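Local coordinates for protein alginate lyase, family PL7 (Zobellia galactanivorans, PDB 3ZPY) that probably cleaves the seaweed polysaccharide alginate by beta-elimination, here represented by its family PL7 catalytic domain, at residues Asn71-Pro75 / Leu223-Gly228; Pro24-Ala28 / Tyr63-Ser69; Thr180-Cys184 / Phe196-Ser200; Glu100-Asn106 / Leu237-Leu243. All coordinates share one frame; numbering follows the deposited sequence. Where two conformers were deposited one is given.

Contact 1 of 4, residues Asn71-Pro75 / Leu223-Gly228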
loop_
_atom_site.group_PDB
_atom_site.type_symbol
_atom_site.label_atom_id
_atom_site.label_comp_id
_atom_site.label_asym_id
_atom_site.label_seq_id
_atom_site.Cartn_x
_atom_site.Cartn_y
_atom_site.Cartn_z
ATOM N N ASN A 71 0.567 -9.138 16.632
ATOM C CA ASN A 71 -0.434 -9.487 15.610
ATOM C C ASN A 71 0.216 -10.289 14.488
ATOM O O ASN A 71 1.295 -9.917 14.029
ATOM C CB ASN A 71 -1.135 -8.238 15.045
ATOM C CG ASN A 71 -2.233 -8.591 14.046
ATOM O OD1 ASN A 71 -2.454 -9.763 13.721
ATOM N ND2 ASN A 71 -2.901 -7.568 13.526
ATOM N N SER A 72 -0.371 -11.445 14.151
ATOM C CA SER A 72 0.187 -12.298 13.079
ATOM C C SER A 72 -0.176 -11.928 11.633
ATOM O O SER A 72 0.427 -12.517 10.700
ATOM C CB SER A 72 -0.233 -13.731 13.276
ATOM O OG SER A 72 -1.643 -13.769 13.234
ATOM N N GLN A 73 -1.109 -10.972 11.448
ATOM C CA GLN A 73 -1.535 -10.541 10.073
ATOM C C GLN A 73 -0.412 -9.856 9.376
ATOM O O GLN A 73 0.593 -9.525 10.012
ATOM C CB GLN A 73 -2.710 -9.545 10.101
ATOM C CG GLN A 73 -3.847 -10.103 10.931
ATOM C CD GLN A 73 -4.981 -10.635 10.099
ATOM O OE1 GLN A 73 -5.721 -9.848 9.500
ATOM N NE2 GLN A 73 -5.185 -11.976 10.119
ATOM N N ASN A 74 -0.592 -9.626 8.084
ATOM C CA ASN A 74 0.451 -8.968 7.334
ATOM C C ASN A 74 0.710 -7.534 7.833
ATOM O O ASN A 74 -0.235 -6.729 8.014
ATOM C CB ASN A 74 0.041 -8.948 5.845
ATOM C CG ASN A 74 0.127 -10.322 5.183
ATOM O OD1 ASN A 74 1.070 -11.059 5.367
ATOM N ND2 ASN A 74 -0.884 -10.651 4.405
ATOM N N PRO A 75 1.998 -7.187 8.026
ATOM C CA PRO A 75 2.313 -5.833 8.537
ATOM C C PRO A 75 2.439 -4.783 7.395
ATOM O O PRO A 75 2.545 -5.097 6.186
ATOM C CB PRO A 75 3.721 -6.012 9.163
ATOM C CG PRO A 75 4.381 -7.130 8.289
ATOM C CD PRO A 75 3.203 -8.078 7.954
ATOM N N LEU A 223 3.148 -5.582 3.312
ATOM C CA LEU A 223 3.694 -6.923 2.911
ATOM C C LEU A 223 2.575 -7.867 2.724
ATOM O O LEU A 223 1.472 -7.687 3.299
ATOM C CB LEU A 223 4.678 -7.471 3.966
ATOM C CG LEU A 223 5.896 -6.597 4.268
ATOM C CD1 LEU A 223 6.881 -7.363 5.157
ATOM C CD2 LEU A 223 6.573 -6.083 3.011
ATOM N N GLN A 224 2.829 -8.894 1.921
ATOM C CA GLN A 224 1.885 -9.971 1.622
ATOM C C GLN A 224 2.435 -11.357 1.879
ATOM O O GLN A 224 3.640 -11.513 1.855
ATOM C CB GLN A 224 1.198 -9.827 0.246
ATOM C CG GLN A 224 0.357 -8.596 0.125
ATOM C CD GLN A 224 -1.003 -8.794 0.831
ATOM O OE1 GLN A 224 -1.716 -9.710 0.485
ATOM N NE2 GLN A 224 -1.310 -8.010 1.853
ATOM N N SER A 225 1.552 -12.318 2.144
ATOM C CA SER A 225 1.979 -13.708 2.323
ATOM C C SER A 225 2.983 -13.943 3.436
ATOM O O SER A 225 3.825 -14.881 3.368
ATOM C CB SER A 225 2.472 -14.301 0.943
ATOM O OG SER A 225 1.501 -14.254 -0.036
ATOM N N VAL A 226 2.900 -13.126 4.475
ATOM C CA VAL A 226 3.831 -13.203 5.650
ATOM C C VAL A 226 3.057 -13.335 6.949
ATOM O O VAL A 226 3.580 -13.073 8.013
ATOM C CB VAL A 226 4.905 -12.105 5.683
ATOM C CG1 VAL A 226 5.894 -12.415 4.565
ATOM C CG2 VAL A 226 4.278 -10.674 5.658
ATOM N N LYS A 227 1.829 -13.819 6.817
ATOM C CA LYS A 227 1.001 -14.041 8.007
ATOM C C LYS A 227 1.711 -15.049 8.890
ATOM O O LYS A 227 2.079 -16.163 8.440
ATOM C CB LYS A 227 -0.400 -14.529 7.617
ATOM C CG LYS A 227 -1.206 -13.467 6.861
ATOM C CD LYS A 227 -2.699 -13.772 6.844
ATOM C CE LYS A 227 -3.502 -12.644 6.180
ATOM N NZ LYS A 227 -4.984 -12.861 6.200
ATOM N N GLY A 228 1.875 -14.724 10.175
ATOM C CA GLY A 228 2.469 -15.724 11.109
ATOM C C GLY A 228 3.963 -15.945 10.881
ATOM O O GLY A 228 4.565 -16.788 11.537
HETATM O O HOH W 1 -1.330 -12.958 2.459
#
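Ser72 O takes the Gly228 N-H at 2.7 Å, and the donor lies in the carbonyl plane on a lone pair. The same oxygen is also approached by Lys227 CA at 3.1 Å in a CA-H...O contact, so two neighbouring residues close on one carbonyl. Just upstream, Asn71 OD1 accepts from Gln73 N within its own loop, forming an Asx turn.

Asn74 gives the other segment a whole amide. With CG anti to its carbonyl carbon (chi1 -72°), the side chain reaches into the bend at 224-226, where OD1 receives Val226 N at 2.9 Å, again in the carbonyl plane. Its ND2 works through water: it donates at 3.1 Å to a molecule that also accepts from Ser225 N, 3.0 Å away. Lys227 crosses Asn74 at about a right angle, its CG near Asn74 OD1 and its CE near Asn74 ND2. Further along, Leu223 N donates to Pro75 O at 3.0 Å, and Pro75 CD packs on Val226 CG2 at 3.6 Å, an apolar patch that Arg64 and Cys62 help to cover.

Leu223 and Gln224 end the YFKxGxYxQ sequence motif by which PL7 lyases are recognised, and Gln224 goes on to touch Arg141 and Gln143. The contact thus joins the approach to strand 76-83 to the exit of strand 221-223. Its chemistry implies a fixed amide: turned over, Asn74 would set an NH2 group against Val226 N-H and lose its bond, so one asparagine reads the donors of the bend directly on one branch and through water on the other.

Contact 2 of 4, residues Pro24-Ala28 / Tyr63-Ser69; sequences PGSSA and YRGLGGS
Pro24 lies on Tyr63 where two tight-turn loops meet at one end of the PL7 beta-sandwich: a type I turn from Gly25 to Ala28 faces two overlapping type II turns, Tyr63 to Leu66 and Gly65 to Gly68. This is a CH-pi contact, with Pro24 CB 3.6 Å from the centroid of the Tyr63 ring and only 6° off its normal, while CG leans out over CZ. The far end of the tyrosine is held by Asn49 O, to which its hydroxyl is hydrogen-bonded. With an alanine here instead of the tyrosine, Pro24 would probably lose the ring face it rests on, and the Asn49 carbonyl its hydroxyl partner.

Gly25 follows with backbone alone. Its carbonyl oxygen accepts Gly67 N at 3.1 Å in an almost straight bond (172° at the hydrogen). Ser26 O takes the next bond, from Ser69 N at 3.0 Å, skipping Gly68, while Ser26 CA points a hydrogen at Gly65 O. Gly65 and Gly67 have positive phi, each at the third position of its type II turn, where glycine is commonly found.

Ala28 closes the walk. Leu66 holds CG anti to its backbone N (chi1 -172°), and this brings CD1 back to the first loop, against Gly25 N. There it also meets the Ala28 methyl, CB to CD1 3.7 Å, with Phe20 touching both side chains.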
loop_
_atom_site.group_PDB
_atom_site.type_symbol
_atom_site.label_atom_id
_atom_site.label_comp_id
_atom_site.label_asym_id
_atom_site.label_seq_id
_atom_site.Cartn_x
_atom_site.Cartn_y
_atom_site.Cartn_z
ATOM N N PRO A 24 13.369 -2.894 14.445
ATOM C CA PRO A 24 12.629 -3.945 13.736
ATOM C C PRO A 24 12.765 -5.329 14.420
ATOM O O PRO A 24 13.857 -5.784 14.759
ATOM C CB PRO A 24 13.206 -3.943 12.340
ATOM C CG PRO A 24 13.695 -2.539 12.180
ATOM C CD PRO A 24 14.219 -2.109 13.525
ATOM N N GLY A 25 11.650 -6.032 14.557
ATOM C CA GLY A 25 11.665 -7.249 15.296
ATOM C C GLY A 25 10.240 -7.639 15.610
ATOM O O GLY A 25 9.327 -6.904 15.353
ATOM N N SER A 26 10.053 -8.804 16.209
ATOM C CA SER A 26 8.689 -9.293 16.474
ATOM C C SER A 26 7.992 -8.461 17.568
ATOM O O SER A 26 6.763 -8.488 17.650
ATOM C CB SER A 26 8.731 -10.767 16.858
ATOM O OG SER A 26 9.641 -10.866 17.916
ATOM N N SER A 27 8.786 -7.709 18.358
ATOM C CA SER A 27 8.240 -6.903 19.467
ATOM C C SER A 27 8.021 -5.408 19.122
ATOM O O SER A 27 7.533 -4.651 20.001
ATOM C CB SER A 27 9.154 -6.979 20.685
ATOM O OG SER A 27 10.276 -6.099 20.558
ATOM N N ALA A 28 8.378 -4.956 17.907
ATOM C CA ALA A 28 8.043 -3.587 17.482
ATOM C C ALA A 28 6.535 -3.343 17.585
ATOM O O ALA A 28 5.703 -4.263 17.502
ATOM C CB ALA A 28 8.564 -3.335 16.061
ATOM N N TYR A 63 9.033 -5.221 7.476
ATOM C CA TYR A 63 9.816 -6.426 7.676
ATOM C C TYR A 63 8.898 -7.604 7.902
ATOM O O TYR A 63 7.864 -7.462 8.567
ATOM C CB TYR A 63 10.765 -6.318 8.923
ATOM C CG TYR A 63 11.697 -5.146 8.821
ATOM C CD1 TYR A 63 11.220 -3.834 9.054
ATOM C CD2 TYR A 63 13.078 -5.354 8.568
ATOM C CE1 TYR A 63 12.018 -2.728 8.925
ATOM C CE2 TYR A 63 13.920 -4.212 8.450
ATOM C CZ TYR A 63 13.382 -2.941 8.735
ATOM O OH TYR A 63 14.195 -1.836 8.544
ATOM N N ARG A 64 9.284 -8.746 7.336
ATOM C CA ARG A 64 8.631 -10.030 7.661
ATOM C C ARG A 64 8.622 -10.174 9.181
ATOM O O ARG A 64 9.641 -9.931 9.872
ATOM C CB ARG A 64 9.564 -11.127 7.084
ATOM C CG ARG A 64 9.030 -12.574 7.200
ATOM C CD ARG A 64 10.069 -13.517 6.589
ATOM N NE ARG A 64 9.540 -14.870 6.320
ATOM C CZ ARG A 64 9.742 -15.944 7.075
ATOM N NH1 ARG A 64 10.292 -15.860 8.281
ATOM N NH2 ARG A 64 9.364 -17.136 6.629
ATOM N N GLY A 65 7.445 -10.555 9.731
ATOM C CA GLY A 65 7.365 -10.836 11.196
ATOM C C GLY A 65 7.382 -9.572 12.066
ATOM O O GLY A 65 7.420 -9.731 13.255
ATOM N N LEU A 66 7.389 -8.349 11.462
ATOM C CA LEU A 66 7.428 -7.130 12.221
ATOM C C LEU A 66 6.179 -7.048 13.097
ATOM O O LEU A 66 5.031 -7.103 12.613
ATOM C CB LEU A 66 7.486 -5.977 11.284
ATOM C CG LEU A 66 7.721 -4.545 11.859
ATOM C CD1 LEU A 66 9.062 -4.452 12.609
ATOM C CD2 LEU A 66 7.593 -3.407 10.817
ATOM N N GLY A 67 6.389 -6.875 14.398
ATOM C CA GLY A 67 5.254 -6.786 15.293
ATOM C C GLY A 67 4.501 -8.129 15.446
ATOM O O GLY A 67 3.381 -8.135 15.942
ATOM N N GLY A 68 5.082 -9.252 15.000
ATOM C CA GLY A 68 4.399 -10.565 14.899
ATOM C C GLY A 68 3.973 -11.053 16.237
ATOM O O GLY A 68 3.087 -11.927 16.327
ATOM N N SER A 69 4.622 -10.533 17.289
ATOM C CA SER A 69 4.239 -10.908 18.665
ATOM C C SER A 69 2.843 -10.476 19.077
ATOM O O SER A 69 2.106 -11.206 19.799
ATOM C CB SER A 69 5.242 -10.342 19.678
ATOM O OG SER A 69 6.355 -11.208 19.716
#

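Contact 3 of 4, residues Thr180-Cys184 / Phe196-Ser200; sequences TTYNC and FMNGS
Asn198 crosses the Tyr182 ring obliquely, the amide and ring planes 20° apart and Asn198 ND2 3.6 Å from Tyr182 CD1. The other branch does the bonding: OD1 accepts Asn183 N at 2.8 Å, nearly straight at the hydrogen (168°), with the donor tilted from the carbonyl plane. In return Asn198 N donates to Asn183 O, also at 2.8 Å. The side-chain oxygen so takes the part that a main-chain carbonyl would play in a regular hydrogen-bonded pair, just past the non-hydrogen-bonded pair Cys184-Met197. Asn183 O accepts a second hydrogen bond, from a water that in turn accepts from Gly199 N.

In one of the two conformers of Met197, CE packs against Tyr182 CB, a contact that may differ in the other; the phenol hydroxyl is hydrogen-bonded to Ser177 N. A serine in place of this tyrosine would probably open a gap beside Asn198 ND2 and Met197 CE and leave Ser177 N without its phenolic mate.

Asn198 and Gly199, both with positive phi, form the corners of a type I' turn leading into strand 200-206, the classic Asn-Gly hairpin connection. The contact itself closes the beta hairpin 182-189/192-197 at the end opposite its own connection.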
loop_
_atom_site.group_PDB
_atom_site.type_symbol
_atom_site.label_atom_id
_atom_site.label_comp_id
_atom_site.label_asym_id
_atom_site.label_seq_id
_atom_site.Cartn_x
_atom_site.Cartn_y
_atom_site.Cartn_z
ATOM N N THR A 180 12.909 0.080 -10.801
ATOM C CA THR A 180 12.413 0.568 -12.056
ATOM C C THR A 180 11.264 1.489 -11.790
ATOM O O THR A 180 10.298 1.114 -11.096
ATOM C CB THR A 180 11.980 -0.539 -12.993
ATOM O OG1 THR A 180 13.113 -1.356 -13.292
ATOM C CG2 THR A 180 11.421 -0.014 -14.286
ATOM N N THR A 181 11.311 2.702 -12.296
ATOM C CA THR A 181 10.271 3.726 -12.000
ATOM C C THR A 181 9.051 3.436 -12.840
ATOM O O THR A 181 9.107 3.274 -14.084
ATOM C CB THR A 181 10.881 5.086 -12.359
ATOM O OG1 THR A 181 11.838 5.263 -11.342
ATOM C CG2 THR A 181 9.802 6.201 -12.258
ATOM N N TYR A 182 7.909 3.435 -12.131
ATOM C CA TYR A 182 6.597 3.346 -12.832
ATOM C C TYR A 182 5.786 4.549 -12.357
ATOM O O TYR A 182 5.653 4.799 -11.146
ATOM C CB TYR A 182 5.856 2.064 -12.442
ATOM C CG TYR A 182 6.578 0.882 -12.939
ATOM C CD1 TYR A 182 6.474 0.467 -14.266
ATOM C CD2 TYR A 182 7.413 0.141 -12.050
ATOM C CE1 TYR A 182 7.152 -0.646 -14.724
ATOM C CE2 TYR A 182 8.173 -0.960 -12.499
ATOM C CZ TYR A 182 7.992 -1.359 -13.827
ATOM O OH TYR A 182 8.670 -2.459 -14.278
ATOM N N ASN A 183 5.200 5.239 -13.322
ATOM C CA ASN A 183 4.166 6.221 -13.011
ATOM C C ASN A 183 2.789 5.577 -12.972
ATOM O O ASN A 183 2.289 5.139 -14.048
ATOM C CB ASN A 183 4.155 7.364 -14.024
ATOM C CG ASN A 183 5.492 8.114 -14.033
ATOM O OD1 ASN A 183 5.999 8.511 -12.943
ATOM N ND2 ASN A 183 6.074 8.330 -15.215
ATOM N N CYS A 184 2.213 5.415 -11.766
ATOM C CA CYS A 184 1.001 4.588 -11.588
ATOM C C CYS A 184 -0.184 5.506 -11.472
ATOM O O CYS A 184 -0.088 6.604 -10.893
ATOM C CB CYS A 184 1.095 3.787 -10.277
ATOM S SG CYS A 184 2.535 2.737 -10.134
ATOM N N PHE A 196 -3.364 2.142 -14.502
ATOM C CA PHE A 196 -2.479 2.508 -15.595
ATOM C C PHE A 196 -1.040 2.484 -15.051
ATOM O O PHE A 196 -0.754 2.912 -13.912
ATOM C CB PHE A 196 -2.755 3.946 -16.116
ATOM C CG PHE A 196 -4.151 4.156 -16.724
ATOM C CD1 PHE A 196 -5.280 4.390 -15.894
ATOM C CD2 PHE A 196 -4.299 4.336 -18.077
ATOM C CE1 PHE A 196 -6.557 4.520 -16.478
ATOM C CE2 PHE A 196 -5.536 4.480 -18.670
ATOM C CZ PHE A 196 -6.637 4.610 -17.866
ATOM N N MET A 197 -0.076 2.060 -15.913
ATOM C CA MET A 197 1.334 2.028 -15.554
ATOM C C MET A 197 2.037 2.673 -16.727
ATOM O O MET A 197 1.879 2.186 -17.861
ATOM C CB MET A 197 1.825 0.587 -15.374
ATOM C CG MET A 197 1.303 -0.128 -14.136
ATOM S SD MET A 197 1.721 0.705 -12.557
ATOM C CE MET A 197 3.145 -0.236 -11.961
ATOM N N ASN A 198 2.792 3.767 -16.453
ATOM C CA ASN A 198 3.473 4.483 -17.523
ATOM C C ASN A 198 2.575 4.811 -18.690
ATOM O O ASN A 198 3.012 4.760 -19.839
ATOM C CB ASN A 198 4.747 3.762 -17.997
ATOM C CG ASN A 198 5.800 3.741 -16.917
ATOM O OD1 ASN A 198 5.725 4.522 -16.001
ATOM N ND2 ASN A 198 6.748 2.804 -17.007
ATOM N N GLY A 199 1.315 5.119 -18.337
ATOM C CA GLY A 199 0.322 5.576 -19.342
ATOM C C GLY A 199 -0.503 4.500 -20.047
ATOM O O GLY A 199 -1.398 4.817 -20.846
ATOM N N SER A 200 -0.186 3.237 -19.804
ATOM C CA SER A 200 -0.940 2.159 -20.420
ATOM C C SER A 200 -1.947 1.566 -19.391
ATOM O O SER A 200 -1.570 1.288 -18.261
ATOM C CB SER A 200 0.061 1.010 -20.809
ATOM O OG SER A 200 0.972 1.312 -21.879
HETATM O O HOH W 2 0.140 5.631 -15.776
#

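Contact 4 of 4, residues Glu100-Asn106 / Leu237-Leu243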
loop_
_atom_site.group_PDB
_atom_site.type_symbol
_atom_site.label_atom_id
_atom_site.label_comp_id
_atom_site.label_asym_id
_atom_site.label_seq_id
_atom_site.Cartn_x
_atom_site.Cartn_y
_atom_site.Cartn_z
ATOM N N GLU A 100 -2.486 9.023 -8.111
ATOM C CA GLU A 100 -1.258 8.913 -8.957
ATOM C C GLU A 100 -0.028 8.922 -8.060
ATOM O O GLU A 100 0.049 9.666 -7.087
ATOM C CB GLU A 100 -1.186 10.074 -9.896
ATOM C CG GLU A 100 -2.271 10.031 -10.960
ATOM C CD GLU A 100 -2.351 11.278 -11.799
ATOM O OE1 GLU A 100 -2.837 12.263 -11.204
ATOM O OE2 GLU A 100 -1.906 11.269 -12.927
ATOM N N TRP A 101 0.914 8.041 -8.384
ATOM C CA TRP A 101 2.192 8.015 -7.649
ATOM C C TRP A 101 3.232 7.392 -8.485
ATOM O O TRP A 101 2.966 6.509 -9.311
ATOM C CB TRP A 101 2.027 7.263 -6.306
ATOM C CG TRP A 101 1.806 5.788 -6.279
ATOM C CD1 TRP A 101 2.694 4.880 -5.677
ATOM C CD2 TRP A 101 0.705 4.988 -6.776
ATOM N NE1 TRP A 101 2.219 3.621 -5.769
ATOM C CE2 TRP A 101 1.009 3.602 -6.418
ATOM C CE3 TRP A 101 -0.491 5.268 -7.409
ATOM C CZ2 TRP A 101 0.104 2.551 -6.740
ATOM C CZ3 TRP A 101 -1.365 4.230 -7.723
ATOM C CH2 TRP A 101 -1.048 2.896 -7.430
ATOM N N THR A 102 4.451 7.823 -8.279
ATOM C CA THR A 102 5.588 7.311 -9.013
ATOM C C THR A 102 6.291 6.409 -8.031
ATOM O O THR A 102 6.637 6.828 -6.909
ATOM C CB THR A 102 6.470 8.515 -9.475
ATOM O OG1 THR A 102 5.695 9.295 -10.381
ATOM C CG2 THR A 102 7.779 8.038 -10.171
ATOM N N VAL A 103 6.571 5.238 -8.482
ATOM C CA VAL A 103 7.013 4.169 -7.471
ATOM C C VAL A 103 8.176 3.368 -8.042
ATOM O O VAL A 103 8.307 3.159 -9.268
ATOM C CB VAL A 103 5.801 3.220 -7.160
ATOM C CG1 VAL A 103 5.427 2.301 -8.360
ATOM C CG2 VAL A 103 6.075 2.367 -5.909
ATOM N N GLN A 104 8.992 2.872 -7.100
ATOM C CA GLN A 104 9.802 1.667 -7.344
ATOM C C GLN A 104 9.685 0.714 -6.182
ATOM O O GLN A 104 9.335 1.114 -5.054
ATOM C CB GLN A 104 11.267 1.991 -7.483
ATOM C CG GLN A 104 11.654 3.062 -8.544
ATOM C CD GLN A 104 13.120 3.031 -8.801
ATOM O OE1 GLN A 104 13.885 2.361 -8.020
ATOM N NE2 GLN A 104 13.578 3.703 -9.835
ATOM N N VAL A 105 9.903 -0.555 -6.511
ATOM C CA VAL A 105 10.038 -1.559 -5.451
ATOM C C VAL A 105 11.519 -1.947 -5.553
ATOM O O VAL A 105 11.964 -2.373 -6.648
ATOM C CB VAL A 105 9.061 -2.731 -5.548
ATOM C CG1 VAL A 105 9.366 -3.736 -4.425
ATOM C CG2 VAL A 105 7.622 -2.217 -5.575
ATOM N N ASN A 106 12.263 -1.858 -4.427
ATOM C CA ASN A 106 13.633 -2.127 -4.437
ATOM C C ASN A 106 14.017 -3.483 -3.799
ATOM O O ASN A 106 15.133 -3.891 -3.937
ATOM C CB ASN A 106 14.357 -1.014 -3.677
ATOM C CG ASN A 106 14.112 0.369 -4.338
ATOM O OD1 ASN A 106 14.484 0.571 -5.502
ATOM N ND2 ASN A 106 13.352 1.227 -3.671
ATOM N N LEU A 237 10.968 -3.104 0.406
ATOM C CA LEU A 237 11.265 -1.699 0.354
ATOM C C LEU A 237 10.580 -1.102 -0.896
ATOM O O LEU A 237 10.810 -1.565 -1.970
ATOM C CB LEU A 237 12.772 -1.494 0.284
ATOM C CG LEU A 237 13.248 -0.042 0.342
ATOM C CD1 LEU A 237 12.823 0.687 1.620
ATOM C CD2 LEU A 237 14.769 0.097 0.148
ATOM N N VAL A 238 9.746 -0.113 -0.653
ATOM C CA VAL A 238 8.969 0.605 -1.659
ATOM C C VAL A 238 9.384 2.071 -1.524
ATOM O O VAL A 238 9.576 2.602 -0.419
ATOM C CB VAL A 238 7.454 0.502 -1.439
ATOM C CG1 VAL A 238 6.722 1.380 -2.417
ATOM C CG2 VAL A 238 6.970 -0.943 -1.481
ATOM N N ARG A 239 9.583 2.764 -2.632
ATOM C CA ARG A 239 9.862 4.189 -2.558
ATOM C C ARG A 239 8.905 4.947 -3.531
ATOM O O ARG A 239 8.615 4.466 -4.631
ATOM C CB ARG A 239 11.347 4.464 -2.795
ATOM C CG ARG A 239 11.912 4.114 -4.164
ATOM C CD ARG A 239 13.394 4.415 -4.190
ATOM N NE ARG A 239 14.015 4.127 -5.433
ATOM C CZ ARG A 239 15.302 4.308 -5.661
ATOM N NH1 ARG A 239 16.078 4.870 -4.723
ATOM N NH2 ARG A 239 15.797 3.827 -6.793
ATOM N N ILE A 240 8.417 6.120 -3.069
ATOM C CA ILE A 240 7.348 6.853 -3.759
ATOM C C ILE A 240 7.748 8.327 -3.904
ATOM O O ILE A 240 8.346 8.940 -2.975
ATOM C CB ILE A 240 5.986 6.684 -2.991
ATOM C CG1 ILE A 240 5.652 5.208 -2.875
ATOM C CG2 ILE A 240 4.879 7.517 -3.595
ATOM C CD1 ILE A 240 4.470 4.812 -1.964
ATOM N N LYS A 241 7.308 8.886 -5.021
ATOM C CA LYS A 241 7.327 10.355 -5.158
ATOM C C LYS A 241 6.140 10.774 -6.020
ATOM O O LYS A 241 5.422 9.918 -6.564
ATOM C CB LYS A 241 8.620 10.863 -5.808
ATOM C CG LYS A 241 8.953 10.374 -7.180
ATOM C CD LYS A 241 10.380 10.816 -7.561
ATOM C CE LYS A 241 10.672 10.335 -8.934
ATOM N NZ LYS A 241 11.988 10.884 -9.418
ATOM N N ASN A 242 5.904 12.084 -6.206
ATOM C CA ASN A 242 4.899 12.605 -7.099
ATOM C C ASN A 242 3.515 12.008 -6.795
ATOM O O ASN A 242 2.838 11.483 -7.732
ATOM C CB ASN A 242 5.279 12.298 -8.594
ATOM C CG ASN A 242 6.535 12.938 -8.998
ATOM O OD1 ASN A 242 7.026 13.829 -8.342
ATOM N ND2 ASN A 242 7.162 12.312 -9.992
ATOM N N LEU A 243 3.123 12.014 -5.526
ATOM C CA LEU A 243 1.869 11.439 -5.045
ATOM C C LEU A 243 0.791 12.518 -5.102
ATOM O O LEU A 243 0.964 13.610 -4.577
ATOM C CB LEU A 243 2.074 11.055 -3.567
ATOM C CG LEU A 243 0.800 10.515 -2.858
ATOM C CD1 LEU A 243 0.150 9.279 -3.467
ATOM C CD2 LEU A 243 1.149 10.223 -1.406
HETATM O O HOH W 3 3.043 10.209 -10.237
#
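Gln104 OE1 and the guanidinium of Arg239 form the polar heart of this strand pair. Arg239 NH2 donates to Gln104 OE1 at 2.7 Å and Arg239 NE adds a weak bond to Gln104 OE1 at 3.1 Å, so one oxygen is held at the guanidinium edge, close to its plane. The amide is turned 63° against that plane, and NH2 approaches OE1 from above the carbonyl plane, off the lone pairs. Both side chains run the same way from neighbouring strands, Arg239 fully stretched as far as NE.

Beneath them lies a regular antiparallel register. Gln104 and Arg239 exchange backbone bonds, as do Thr102 and Lys241, while Asn106 N donates to Leu237 O at 2.9 Å. Thr102 OG1 gathers a weak bond from Asn242 ND2 and a water that it shares with Asn242 O; its strongest partner is Asn183 OD1 on the next strand.

On the opposite face the pairing is apolar. Val103 CG2 touches Val238 CG1 at 3.7 Å, and Ile240 CG2 meets the edge of the Trp101 ring. Phe121, Leu119 and Val219 of the other sheet close over this face, making it the core of the jelly-roll sandwich.

A second shell positions the polar pair: Gln104 NE2 binds Thr181 OG1, Arg239 NH1 binds Tyr59 OH, and Trp57 makes a cation-pi contact with Arg239. With NE2 and OE1 both engaged, the buried amide has its rotation fixed, and the nearby positive charge would probably polarise its carbonyl.

How the contacts relate
From the N terminus, contact 2 closes first, bringing 63-69 back to 24-28. The chain then leaves 71-75 and 100-106, both to be met much later. Contact 3 is a local closure within the hairpin region 180-200, nested inside the loops of contacts 1 and 4 alike. Those two cross: 223-228 returns to 71-75 before 237-243 reaches 100-106. Contacts 1 and 2 adjoin, with Leu223 packed against Tyr63, and tie together loops at one end of the sandwich. Contacts 3 and 4, centres about 10 Å apart, share the seven-stranded sheet, Cys184 lying against Val103. Contact 4 pairs the late strand 235-247 with strand 96-107, and contact 3 continues the sheet from strand 182-189 to 192-197.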